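Local coordinates for kinetochore protein mis18 (Schizosaccharomyces pombe, PDB 5J6P) that acts in the CENP-A recruiting complex, maintaining kinetochore factors and keeping histones deacetylated in the central core of centromeres, at residues Gln8-Val16 / Cys63-Gly71. Residues are numbered along the deposited sequence; the frame is centred on the assembly and turned at random.
Sequences QCKKCFQIV and CTRCNEVIG. With ZN (zinc ion), chain D.
Cys9 and Cys12 face Cys63 and Cys66 across a zinc ion, two CxxC turns forming the four-cysteine site of the Yippee-like, beta-tent Mis18 domain. The metal ties the three-stranded sheet, through strands 5-9 and 15-18, to the six-stranded one, through strands 57-63 and 69-76. Cys9 SG lies 2.3 Å from the zinc, and SG of Cys63 and SG of Cys66 each 2.2 Å; Cys12 SG is modelled farther off, at 2.7 Å from the metal. In each turn the first cysteine holds its sulfur anti to the backbone N (chi1 155° in both Cys9 and Cys63), while the second turns its sulfur back over its own backbone (chi1 76° in Cys12).

Backbone N-H groups point at the metal-bound sulfurs. Cys12 N donates to Cys9 SG and Gln14 N to Cys12 SG; in the other turn the Cys66 N to Cys63 SG bond is nearly straight (173°), and Glu68 N adds a weak one to Cys66 SG. Such donors probably spread the negative charge on the sulfurs.

Around the metal, the aliphatic chain of Lys11 runs past Cys66, its CD 3.7 Å from Cys66 CB, and the stem of Arg65 passes Cys12 SG. Arg65 of the second subunit hydrogen-bonds the Lys11 carbonyl through NH2 and meets the Phe13 ring in a cation-pi contact, while this chain's Arg65 packs on Phe13 of that subunit. On the side of the site toward the sheets the contact turns apolar: Val16 and Ile70, both also packed on Leu95, lie alongside, pointing roughly opposite ways, Val16 CG1 4.2 Å from Ile70 CD1.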
loop_
_atom_site.group_PDB
_atom_site.type_symbol
_atom_site.label_atom_id
_atom_site.label_comp_id
_atom_site.label_asym_id
_atom_site.label_seq_id
_atom_site.Cartn_x
_atom_site.Cartn_y
_atom_site.Cartn_z
ATOM N N GLN A 8 -2.138 -4.311 -3.673
ATOM C CA GLN A 8 -2.667 -4.950 -2.468
ATOM C C GLN A 8 -3.843 -5.889 -2.673
ATOM O O GLN A 8 -4.687 -5.645 -3.513
ATOM C CB GLN A 8 -3.201 -3.889 -1.530
ATOM C CG GLN A 8 -2.351 -2.663 -1.267
ATOM C CD GLN A 8 -3.210 -1.595 -0.634
ATOM O OE1 GLN A 8 -3.195 -1.375 0.605
ATOM N NE2 GLN A 8 -4.053 -1.000 -1.465
ATOM N N CYS A 9 -3.941 -6.916 -1.836
ATOM C CA CYS A 9 -5.121 -7.775 -1.828
ATOM C C CYS A 9 -6.362 -6.982 -1.407
ATOM O O CYS A 9 -6.432 -6.469 -0.291
ATOM C CB CYS A 9 -4.912 -8.967 -0.892
ATOM S SG CYS A 9 -6.440 -9.677 -0.236
ATOM N N LYS A 10 -7.332 -6.886 -2.311
ATOM C CA LYS A 10 -8.569 -6.134 -2.078
ATOM C C LYS A 10 -9.214 -6.380 -0.732
ATOM O O LYS A 10 -9.931 -5.503 -0.205
ATOM C CB LYS A 10 -9.606 -6.468 -3.128
ATOM C CG LYS A 10 -9.389 -5.779 -4.476
ATOM C CD LYS A 10 -10.720 -5.270 -5.028
ATOM C CE LYS A 10 -10.888 -5.436 -6.529
ATOM N NZ LYS A 10 -12.315 -5.788 -6.783
ATOM N N LYS A 11 -9.008 -7.588 -0.198
ATOM C CA LYS A 11 -9.750 -8.016 0.966
ATOM C C LYS A 11 -9.129 -7.513 2.255
ATOM O O LYS A 11 -9.819 -6.949 3.047
ATOM C CB LYS A 11 -9.791 -9.541 1.020
ATOM C CG LYS A 11 -11.019 -10.029 1.752
ATOM C CD LYS A 11 -10.783 -11.224 2.637
ATOM C CE LYS A 11 -12.003 -11.440 3.528
ATOM N NZ LYS A 11 -12.462 -12.846 3.527
ATOM N N CYS A 12 -7.822 -7.696 2.419
ATOM C CA CYS A 12 -7.142 -7.282 3.644
ATOM C C CYS A 12 -6.206 -6.083 3.467
ATOM O O CYS A 12 -5.779 -5.478 4.450
ATOM C CB CYS A 12 -6.369 -8.459 4.246
ATOM S SG CYS A 12 -4.826 -8.856 3.389
ATOM N N PHE A 13 -5.886 -5.740 2.222
ATOM C CA PHE A 13 -4.953 -4.622 1.952
ATOM C C PHE A 13 -3.468 -4.942 2.190
ATOM O O PHE A 13 -2.628 -4.046 2.260
ATOM C CB PHE A 13 -5.345 -3.352 2.711
ATOM C CG PHE A 13 -6.579 -2.644 2.210
ATOM C CD1 PHE A 13 -7.242 -2.993 1.043
ATOM C CD2 PHE A 13 -7.041 -1.543 2.921
ATOM C CE1 PHE A 13 -8.352 -2.299 0.616
ATOM C CE2 PHE A 13 -8.140 -0.835 2.491
ATOM C CZ PHE A 13 -8.807 -1.229 1.334
ATOM N N GLN A 14 -3.122 -6.208 2.296
ATOM C CA GLN A 14 -1.731 -6.541 2.335
ATOM C C GLN A 14 -1.073 -6.179 1.016
ATOM O O GLN A 14 -1.574 -6.526 -0.051
ATOM C CB GLN A 14 -1.534 -8.028 2.602
ATOM C CG GLN A 14 -0.060 -8.367 2.670
ATOM C CD GLN A 14 0.224 -9.773 3.122
ATOM O OE1 GLN A 14 -0.520 -10.747 2.820
ATOM N NE2 GLN A 14 1.336 -9.910 3.809
ATOM N N ILE A 15 0.061 -5.504 1.091
ATOM C CA ILE A 15 0.808 -5.176 -0.112
ATOM C C ILE A 15 1.547 -6.418 -0.541
ATOM O O ILE A 15 2.273 -6.980 0.262
ATOM C CB ILE A 15 1.819 -4.050 0.118
ATOM C CG1 ILE A 15 1.065 -2.731 0.233
ATOM C CG2 ILE A 15 2.838 -3.977 -1.008
ATOM C CD1 ILE A 15 1.858 -1.636 0.920
ATOM N N VAL A 16 1.364 -6.806 -1.805
ATOM C CA VAL A 16 2.008 -7.995 -2.371
ATOM C C VAL A 16 3.171 -7.668 -3.328
ATOM O O VAL A 16 4.082 -8.472 -3.507
ATOM C CB VAL A 16 0.969 -8.897 -3.058
ATOM C CG1 VAL A 16 -0.137 -9.287 -2.070
ATOM C CG2 VAL A 16 0.380 -8.231 -4.301
ATOM N N CYS A 63 -3.234 -15.035 -0.514
ATOM C CA CYS A 63 -2.747 -13.988 0.375
ATOM C C CYS A 63 -2.580 -14.541 1.787
ATOM O O CYS A 63 -3.560 -14.789 2.489
ATOM C CB CYS A 63 -3.708 -12.799 0.383
ATOM S SG CYS A 63 -3.638 -11.791 1.883
ATOM N N THR A 64 -1.330 -14.735 2.191
ATOM C CA THR A 64 -1.002 -15.329 3.504
ATOM C C THR A 64 -1.794 -14.793 4.678
ATOM O O THR A 64 -1.962 -15.506 5.647
ATOM C CB THR A 64 0.429 -15.068 3.919
ATOM O OG1 THR A 64 0.723 -13.709 3.604
ATOM C CG2 THR A 64 1.361 -16.007 3.199
ATOM N N ARG A 65 -2.249 -13.549 4.604
ATOM C CA ARG A 65 -3.126 -12.995 5.619
ATOM C C ARG A 65 -4.614 -13.371 5.484
ATOM O O ARG A 65 -5.180 -13.870 6.440
ATOM C CB ARG A 65 -2.977 -11.473 5.667
ATOM C CG ARG A 65 -3.848 -10.838 6.731
ATOM C CD ARG A 65 -3.349 -9.507 7.203
ATOM N NE ARG A 65 -2.222 -9.705 8.105
ATOM C CZ ARG A 65 -1.012 -9.172 7.942
ATOM N NH1 ARG A 65 -0.720 -8.339 6.899
ATOM N NH2 ARG A 65 -0.081 -9.464 8.856
ATOM N N CYS A 66 -5.218 -13.083 4.337
ATOM C CA CYS A 66 -6.656 -13.254 4.166
ATOM C C CYS A 66 -7.020 -14.542 3.439
ATOM O O CYS A 66 -8.187 -14.774 3.122
ATOM C CB CYS A 66 -7.251 -12.052 3.428
ATOM S SG CYS A 66 -7.193 -12.179 1.625
ATOM N N ASN A 67 -6.024 -15.379 3.176
ATOM C CA ASN A 67 -6.277 -16.675 2.478
ATOM C C ASN A 67 -7.005 -16.622 1.122
ATOM O O ASN A 67 -7.348 -17.628 0.591
ATOM C CB ASN A 67 -7.036 -17.631 3.387
ATOM C CG ASN A 67 -6.295 -17.908 4.666
ATOM O OD1 ASN A 67 -5.099 -18.186 4.663
ATOM N ND2 ASN A 67 -6.997 -17.818 5.775
ATOM N N GLU A 68 -7.210 -15.453 0.556
ATOM C CA GLU A 68 -7.900 -15.339 -0.678
ATOM C C GLU A 68 -6.976 -15.789 -1.818
ATOM O O GLU A 68 -5.760 -15.592 -1.789
ATOM C CB GLU A 68 -8.321 -13.883 -0.875
ATOM C CG GLU A 68 -9.458 -13.698 -1.858
ATOM C CD GLU A 68 -10.824 -13.971 -1.256
ATOM O OE1 GLU A 68 -10.943 -14.811 -0.359
ATOM O OE2 GLU A 68 -11.797 -13.338 -1.693
ATOM N N VAL A 69 -7.581 -16.426 -2.809
ATOM C CA VAL A 69 -6.900 -16.806 -4.002
ATOM C C VAL A 69 -6.910 -15.552 -4.860
ATOM O O VAL A 69 -7.977 -15.023 -5.218
ATOM C CB VAL A 69 -7.556 -18.035 -4.678
ATOM C CG1 VAL A 69 -6.937 -18.319 -6.036
ATOM C CG2 VAL A 69 -7.365 -19.260 -3.800
ATOM N N ILE A 70 -5.699 -15.081 -5.145
ATOM C CA ILE A 70 -5.459 -13.797 -5.803
ATOM C C ILE A 70 -4.654 -13.927 -7.079
ATOM O O ILE A 70 -4.426 -12.935 -7.758
ATOM C CB ILE A 70 -4.700 -12.785 -4.870
ATOM C CG1 ILE A 70 -3.358 -13.343 -4.413
ATOM C CG2 ILE A 70 -5.547 -12.397 -3.663
ATOM C CD1 ILE A 70 -2.548 -12.349 -3.632
ATOM N N GLY A 71 -4.201 -15.124 -7.410
ATOM C CA GLY A 71 -3.358 -15.285 -8.589
ATOM C C GLY A 71 -2.941 -16.709 -8.850
ATOM O O GLY A 71 -3.649 -17.661 -8.476
HETATM ZN ZN ZN D . -5.579 -10.741 1.611
#